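Local structure of truncated hemoglobin from geobacillus stearothermophilus (Geobacillus stearothermophilus, 2BKM) at residues 14-19 with 51-56; 20-25 with 97-102. The protein binds haem and oxygen as a bacterial truncated haemoglobin, and probably serves in oxygen storage or transport. All coordinates share one frame; numbering follows the deposited sequence.

Interaction 1: residues 14-19 with 51-56; sequences ETVAKL and FLTQYL. With HEM (protoporphyrin IX containing Fe), chain D.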
loop_
_atom_site.group_PDB
_atom_site.type_symbol
_atom_site.label_atom_id
_atom_site.label_comp_id
_atom_site.label_asym_id
_atom_site.label_seq_id
_atom_site.Cartn_x
_atom_site.Cartn_y
_atom_site.Cartn_z
ATOM N N GLU A 14 0.618 4.557 14.600
ATOM C CA GLU A 14 2.058 4.492 14.700
ATOM C C GLU A 14 2.587 3.435 13.747
ATOM O O GLU A 14 3.619 3.606 13.114
ATOM C CB GLU A 14 2.490 4.164 16.128
ATOM C CG GLU A 14 2.155 5.273 17.102
ATOM C CD GLU A 14 3.120 5.363 18.246
ATOM O OE1 GLU A 14 2.658 5.716 19.353
ATOM O OE2 GLU A 14 4.331 5.105 18.043
ATOM N N THR A 15 1.868 2.337 13.647
ATOM C CA THR A 15 2.296 1.295 12.713
ATOM C C THR A 15 2.151 1.785 11.270
ATOM O O THR A 15 3.035 1.590 10.436
ATOM C CB THR A 15 1.463 0.041 12.918
ATOM O OG1 THR A 15 1.708 -0.420 14.242
ATOM C CG2 THR A 15 1.887 -1.063 11.966
ATOM N N VAL A 16 1.027 2.409 10.966
ATOM C CA VAL A 16 0.841 2.876 9.601
ATOM C C VAL A 16 1.918 3.853 9.219
ATOM O O VAL A 16 2.452 3.776 8.125
ATOM C CB VAL A 16 -0.564 3.466 9.373
ATOM C CG1 VAL A 16 -0.712 4.082 7.970
ATOM C CG2 VAL A 16 -1.621 2.391 9.612
ATOM N N ALA A 17 2.242 4.778 10.128
ATOM C CA ALA A 17 3.277 5.758 9.826
ATOM C C ALA A 17 4.614 5.102 9.526
ATOM O O ALA A 17 5.290 5.478 8.565
ATOM C CB ALA A 17 3.443 6.702 11.008
ATOM N N LYS A 18 5.020 4.174 10.390
ATOM C CA LYS A 18 6.283 3.537 10.225
ATOM C C LYS A 18 6.302 2.748 8.929
ATOM O O LYS A 18 7.263 2.751 8.210
ATOM C CB LYS A 18 6.515 2.563 11.381
ATOM C CG LYS A 18 7.008 3.211 12.630
ATOM C CD LYS A 18 7.064 2.159 13.702
ATOM C CE LYS A 18 7.987 2.567 14.820
ATOM N NZ LYS A 18 8.211 1.377 15.668
ATOM N N LEU A 19 5.194 2.060 8.682
ATOM C CA LEU A 19 5.084 1.204 7.508
ATOM C C LEU A 19 5.220 2.008 6.224
ATOM O O LEU A 19 5.964 1.625 5.314
ATOM C CB LEU A 19 3.740 0.468 7.522
ATOM C CG LEU A 19 3.577 -0.497 6.338
ATOM C CD1 LEU A 19 4.664 -1.564 6.347
ATOM C CD2 LEU A 19 2.193 -1.123 6.461
ATOM N N PHE A 51 -4.843 6.822 3.191
ATOM C CA PHE A 51 -5.596 5.748 2.613
ATOM C C PHE A 51 -5.568 4.484 3.469
ATOM O O PHE A 51 -6.594 3.896 3.711
ATOM C CB PHE A 51 -5.115 5.418 1.200
ATOM C CG PHE A 51 -5.874 4.295 0.621
ATOM C CD1 PHE A 51 -7.170 4.508 0.190
ATOM C CD2 PHE A 51 -5.354 2.979 0.621
ATOM C CE1 PHE A 51 -7.953 3.418 -0.282
ATOM C CE2 PHE A 51 -6.096 1.911 0.163
ATOM C CZ PHE A 51 -7.405 2.098 -0.283
ATOM N N LEU A 52 -4.374 4.090 3.892
ATOM C CA LEU A 52 -4.262 2.838 4.613
ATOM C C LEU A 52 -4.988 2.943 5.955
ATOM O O LEU A 52 -5.617 1.992 6.394
ATOM C CB LEU A 52 -2.802 2.474 4.831
ATOM C CG LEU A 52 -2.066 2.039 3.549
ATOM C CD1 LEU A 52 -0.635 1.807 3.898
ATOM C CD2 LEU A 52 -2.721 0.792 2.959
ATOM N N THR A 53 -4.977 4.139 6.545
ATOM C CA THR A 53 -5.726 4.354 7.781
ATOM C C THR A 53 -7.197 4.022 7.560
ATOM O O THR A 53 -7.797 3.246 8.289
ATOM C CB THR A 53 -5.535 5.828 8.228
ATOM O OG1 THR A 53 -4.158 6.007 8.585
ATOM C CG2 THR A 53 -6.464 6.125 9.417
ATOM N N GLN A 54 -7.765 4.596 6.514
ATOM C CA GLN A 54 -9.153 4.369 6.197
ATOM C C GLN A 54 -9.412 2.934 5.771
ATOM O O GLN A 54 -10.372 2.330 6.184
ATOM C CB GLN A 54 -9.503 5.396 5.121
ATOM C CG GLN A 54 -10.816 5.299 4.443
ATOM C CD GLN A 54 -10.976 6.465 3.504
ATOM O OE1 GLN A 54 -10.520 7.572 3.786
ATOM N NE2 GLN A 54 -11.622 6.225 2.376
ATOM N N TYR A 55 -8.520 2.402 4.946
ATOM C CA TYR A 55 -8.643 1.063 4.437
ATOM C C TYR A 55 -8.681 0.046 5.545
ATOM O O TYR A 55 -9.360 -0.969 5.421
ATOM C CB TYR A 55 -7.390 0.835 3.640
ATOM C CG TYR A 55 -7.183 -0.458 2.906
ATOM C CD1 TYR A 55 -6.290 -1.414 3.394
ATOM C CD2 TYR A 55 -7.800 -0.681 1.695
ATOM C CE1 TYR A 55 -5.982 -2.519 2.679
ATOM C CE2 TYR A 55 -7.491 -1.811 0.943
ATOM C CZ TYR A 55 -6.582 -2.722 1.458
ATOM O OH TYR A 55 -6.276 -3.827 0.719
ATOM N N LEU A 56 -7.959 0.329 6.630
ATOM C CA LEU A 56 -7.879 -0.612 7.743
ATOM C C LEU A 56 -9.006 -0.462 8.730
ATOM O O LEU A 56 -9.022 -1.163 9.744
ATOM C CB LEU A 56 -6.544 -0.435 8.438
ATOM C CG LEU A 56 -5.258 -0.933 7.758
ATOM C CD1 LEU A 56 -4.116 -0.176 8.311
ATOM C CD2 LEU A 56 -5.068 -2.360 8.126
HETATM C CHA HEM D . -1.136 6.215 -6.262
HETATM C CHB HEM D . 1.469 2.763 -8.376
HETATM C CHC HEM D . -1.018 -0.527 -5.829
HETATM C CHD HEM D . -2.793 2.976 -3.068
HETATM C C1A HEM D . -0.207 5.537 -7.000
HETATM C C2A HEM D . 0.710 6.187 -7.912
HETATM C C3A HEM D . 1.429 5.229 -8.495
HETATM C C4A HEM D . 0.983 3.962 -7.977
HETATM C CMA HEM D . 2.550 5.436 -9.530
HETATM C CAA HEM D . 0.835 7.705 -8.123
HETATM C CBA HEM D . 1.461 8.329 -6.890
HETATM C CGA HEM D . 1.313 9.837 -6.833
HETATM O O1A HEM D . 0.829 10.491 -7.815
HETATM O O2A HEM D . 1.650 10.420 -5.771
HETATM C C1B HEM D . 0.979 1.583 -7.897
HETATM C C2B HEM D . 1.365 0.269 -8.371
HETATM C C3B HEM D . 0.654 -0.622 -7.688
HETATM C C4B HEM D . -0.200 0.050 -6.739
HETATM C CMB HEM D . 2.431 -0.036 -9.444
HETATM C CAB HEM D . 0.750 -2.130 -7.857
HETATM C CBB HEM D . -0.298 -2.944 -7.678
HETATM C C1C HEM D . -1.651 0.127 -4.793
HETATM C C2C HEM D . -2.272 -0.502 -3.652
HETATM C C3C HEM D . -2.757 0.508 -2.918
HETATM C C4C HEM D . -2.442 1.759 -3.560
HETATM C CMC HEM D . -2.353 -2.029 -3.356
HETATM C CAC HEM D . -3.480 0.463 -1.562
HETATM C CBC HEM D . -3.890 -0.636 -0.946
HETATM C C1D HEM D . -2.539 4.152 -3.700
HETATM C C2D HEM D . -3.062 5.421 -3.258
HETATM C C3D HEM D . -2.561 6.406 -4.253
HETATM C C4D HEM D . -1.817 5.645 -5.225
HETATM C CMD HEM D . -3.911 5.687 -2.008
HETATM C CAD HEM D . -2.818 7.900 -4.247
HETATM C CBD HEM D . -3.987 8.215 -5.191
HETATM C CGD HEM D . -4.088 9.721 -5.253
HETATM O O1D HEM D . -3.301 10.382 -6.007
HETATM O O2D HEM D . -4.928 10.249 -4.474
HETATM N NA HEM D . -0.009 4.175 -7.076
HETATM N NB HEM D . 0.028 1.392 -6.916
HETATM N NC HEM D . -1.749 1.494 -4.696
HETATM N ND HEM D . -1.806 4.329 -4.858
HETATM FE FE HEM D . -0.903 2.848 -5.895
#

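Interaction 2: residues 20-25 with 97-102; sequences VEAFYR and DEIGLS. With ACT (acetate ion), chain E.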
loop_
_atom_site.group_PDB
_atom_site.type_symbol
_atom_site.label_atom_id
_atom_site.label_comp_id
_atom_site.label_asym_id
_atom_site.label_seq_id
_atom_site.Cartn_x
_atom_site.Cartn_y
_atom_site.Cartn_z
ATOM N N VAL A 20 4.496 3.122 6.149
ATOM C CA VAL A 20 4.542 3.950 4.955
ATOM C C VAL A 20 5.930 4.502 4.712
ATOM O O VAL A 20 6.396 4.473 3.608
ATOM C CB VAL A 20 3.494 5.079 5.078
ATOM C CG1 VAL A 20 3.758 6.190 4.076
ATOM C CG2 VAL A 20 2.127 4.483 4.925
ATOM N N GLU A 21 6.566 4.989 5.771
ATOM C CA GLU A 21 7.930 5.491 5.649
ATOM C C GLU A 21 8.845 4.401 5.073
ATOM O O GLU A 21 9.585 4.634 4.122
ATOM C CB GLU A 21 8.419 5.929 7.026
ATOM C CG GLU A 21 9.794 6.577 6.967
ATOM C CD GLU A 21 10.537 6.585 8.311
ATOM O OE1 GLU A 21 10.024 6.064 9.342
ATOM O OE2 GLU A 21 11.678 7.114 8.315
ATOM N N ALA A 22 8.758 3.192 5.632
ATOM C CA ALA A 22 9.618 2.136 5.163
ATOM C C ALA A 22 9.289 1.722 3.731
ATOM O O ALA A 22 10.172 1.454 2.917
ATOM C CB ALA A 22 9.505 0.958 6.126
ATOM N N PHE A 23 8.004 1.669 3.440
ATOM C CA PHE A 23 7.536 1.262 2.141
ATOM C C PHE A 23 8.078 2.182 1.022
ATOM O O PHE A 23 8.581 1.706 0.015
ATOM C CB PHE A 23 6.010 1.207 2.144
ATOM C CG PHE A 23 5.431 0.806 0.809
ATOM C CD1 PHE A 23 4.682 1.729 0.091
ATOM C CD2 PHE A 23 5.655 -0.453 0.260
ATOM C CE1 PHE A 23 4.139 1.383 -1.133
ATOM C CE2 PHE A 23 5.123 -0.807 -0.975
ATOM C CZ PHE A 23 4.365 0.105 -1.672
ATOM N N TYR A 24 7.968 3.493 1.241
ATOM C CA TYR A 24 8.381 4.390 0.154
ATOM C C TYR A 24 9.871 4.437 -0.021
ATOM O O TYR A 24 10.350 4.697 -1.142
ATOM C CB TYR A 24 7.724 5.765 0.213
ATOM C CG TYR A 24 6.301 5.591 -0.194
ATOM C CD1 TYR A 24 5.277 5.659 0.731
ATOM C CD2 TYR A 24 5.997 5.267 -1.508
ATOM C CE1 TYR A 24 3.967 5.429 0.347
ATOM C CE2 TYR A 24 4.714 5.029 -1.904
ATOM C CZ TYR A 24 3.690 5.108 -0.962
ATOM O OH TYR A 24 2.389 4.860 -1.334
ATOM N N ARG A 25 10.626 4.141 1.043
ATOM C CA ARG A 25 12.063 3.983 0.814
ATOM C C ARG A 25 12.343 2.798 -0.122
ATOM O O ARG A 25 13.253 2.851 -0.957
ATOM C CB ARG A 25 12.817 3.769 2.122
ATOM C CG ARG A 25 12.892 5.002 2.980
ATOM C CD ARG A 25 13.937 4.762 4.082
ATOM N NE ARG A 25 13.521 3.728 5.033
ATOM C CZ ARG A 25 12.831 3.997 6.136
ATOM N NH1 ARG A 25 12.483 3.020 6.970
ATOM N NH2 ARG A 25 12.488 5.256 6.401
ATOM N N ASP A 97 8.402 -6.291 7.194
ATOM C CA ASP A 97 9.485 -6.986 7.925
ATOM C C ASP A 97 10.388 -5.948 8.606
ATOM O O ASP A 97 10.777 -6.125 9.796
ATOM C CB ASP A 97 10.339 -7.810 7.000
ATOM C CG ASP A 97 9.632 -8.982 6.402
ATOM O OD1 ASP A 97 8.553 -9.389 6.873
ATOM O OD2 ASP A 97 10.176 -9.525 5.405
ATOM N N GLU A 98 10.694 -4.869 7.905
ATOM C CA GLU A 98 11.693 -3.903 8.397
ATOM C C GLU A 98 11.181 -3.249 9.656
ATOM O O GLU A 98 11.966 -2.986 10.554
ATOM C CB GLU A 98 11.930 -2.851 7.340
ATOM C CG GLU A 98 12.885 -1.753 7.753
ATOM C CD GLU A 98 13.207 -0.819 6.594
ATOM O OE1 GLU A 98 13.705 0.275 6.869
ATOM O OE2 GLU A 98 12.962 -1.189 5.420
ATOM N N ILE A 99 9.887 -2.967 9.736
ATOM C CA ILE A 99 9.360 -2.251 10.904
ATOM C C ILE A 99 9.025 -3.231 12.005
ATOM O O ILE A 99 8.508 -2.841 13.065
ATOM C CB ILE A 99 8.160 -1.361 10.577
ATOM C CG1 ILE A 99 6.915 -2.203 10.158
ATOM C CG2 ILE A 99 8.565 -0.336 9.503
ATOM C CD1 ILE A 99 5.618 -1.388 10.292
ATOM N N GLY A 100 9.324 -4.504 11.744
ATOM C CA GLY A 100 9.049 -5.575 12.695
ATOM C C GLY A 100 7.588 -5.885 12.895
ATOM O O GLY A 100 7.210 -6.379 13.960
ATOM N N LEU A 101 6.750 -5.689 11.868
ATOM C CA LEU A 101 5.329 -6.018 11.942
ATOM C C LEU A 101 5.113 -7.432 11.464
ATOM O O LEU A 101 5.204 -7.710 10.243
ATOM C CB LEU A 101 4.516 -5.085 11.058
ATOM C CG LEU A 101 3.033 -5.398 10.948
ATOM C CD1 LEU A 101 2.277 -5.293 12.298
ATOM C CD2 LEU A 101 2.401 -4.523 9.887
ATOM N N SER A 102 4.754 -8.320 12.379
ATOM C CA SER A 102 4.662 -9.750 12.048
ATOM C C SER A 102 3.413 -10.283 12.705
ATOM O O SER A 102 2.956 -9.712 13.666
ATOM C CB SER A 102 5.853 -10.540 12.628
ATOM O OG SER A 102 5.680 -10.628 14.036
HETATM C C ACT E . 1.201 3.810 -3.798
HETATM O O ACT E . 2.121 3.357 -3.121
HETATM O OXT ACT E . 0.571 2.992 -4.440
HETATM C CH3 ACT E . 0.863 5.253 -3.815
HETATM O O HOH W 1 12.775 0.990 3.851
#

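Interaction 1: residues 14-19 with 51-56
V16 meets three residues of segment 51-56 through its two methyl groups, which part to serve different neighbours. The V16 and L56 side chains run past each other in opposite directions, CG2 of V16 touching CD1 of L56 at 3.8 Å. CG1, set opposite the backbone N by a chi1 of 174°, comes against the other two: it lies 4.1 Å from CB of L52, and the V16 and T53 side chains cross at about a right angle, with CG1 of V16 4.0 Å from OG1 of T53. The T53 hydroxyl does not depend on this apolar neighbour, since it is hydrogen-bonded to the carbonyl O of K49, one turn back along its own helix. All four residues are buried, and the seam they form joins helix 12-29 to the end of helix 42-55. These are two of the helices of the truncated globin fold, a shortened version of the helical globin sandwich around haem. Another flank of helix 42-55 faces the porphyrin. There F51 sets its CB 3.4 Å from the haem methyl CMD, while CE2 of its ring reaches the vinyl carbon CBC at 3.5 Å. Replacing F51 by an alanine would keep the CB contact but is likely to open a gap where the ring packs against that methyl and vinyl. Y55 presents one ring face to the same vinyl, CBC standing 4.1 Å above the ring plane toward the rim. Its hydroxyl bonds to T116, and R112 makes a cation-pi contact with Y55, fixing the ring against helix 104-120. F109 of that helix packs on both L52 and L56, while Y7 touches V16, T53 and L56.

Interaction 2: residues 20-25 with 97-102
R25 and E98 reach each other at about a right angle, forming a salt bridge in which NH1 of R25 donates to OE1 of E98 over 3.0 Å. The N-H points fairly straight at the oxygen (161°), and OE1 lies near the guanidinium plane; seen from E98, however, the donor stands above the carboxylate, the two planes being turned 46° apart. A bend at chi3 (-67°) folds the R25 chain back along its helix, where NH2 pairs with OE2 of E21 at 2.8 Å, which places the guanidinium between the carboxylates of E21 and E98 in a three-residue salt-bridge network. One water binds NE of R25, the carbonyl O of A22 and OE2 of E98, an oxygen that is also bridged to R26. Beneath these polar groups, CB of A22 packs on CG2 of I99 at 3.7 Å. G100, with positive phi, ends helix 82-98 in a Schellman motif. Away from this contact, the Y24 hydroxyl approaches an acetate, probably from the crystallisation liquor, in a hydrogen bond so short that its length is doubtful, in the oxygen pocket. Helix 12-29 thus lies between helix 82-98, which F23 packs against, and helix 42-55, met by V20 and Y24.

Both contacts use helix 12-29, interaction 1 on its earlier turns and interaction 2 on the turns that follow at once, with centres 11 Å apart. Along the chain their segments alternate: 14-19, 20-25, 51-56, then 97-102. Helix 12-29 therefore ties helix 42-55 to the end of helix 82-98 within one globin fold. The two contacts also touch directly, for CD1 of I99 lies 3.8 Å from CB of L19 and CG2 of V20 lies 4.0 Å from CD1 of L52. Interaction 1 is wholly buried and lies behind haem-lining F51, whereas interaction 2 runs to the surface, its first segment carrying Y24 into the oxygen pocket.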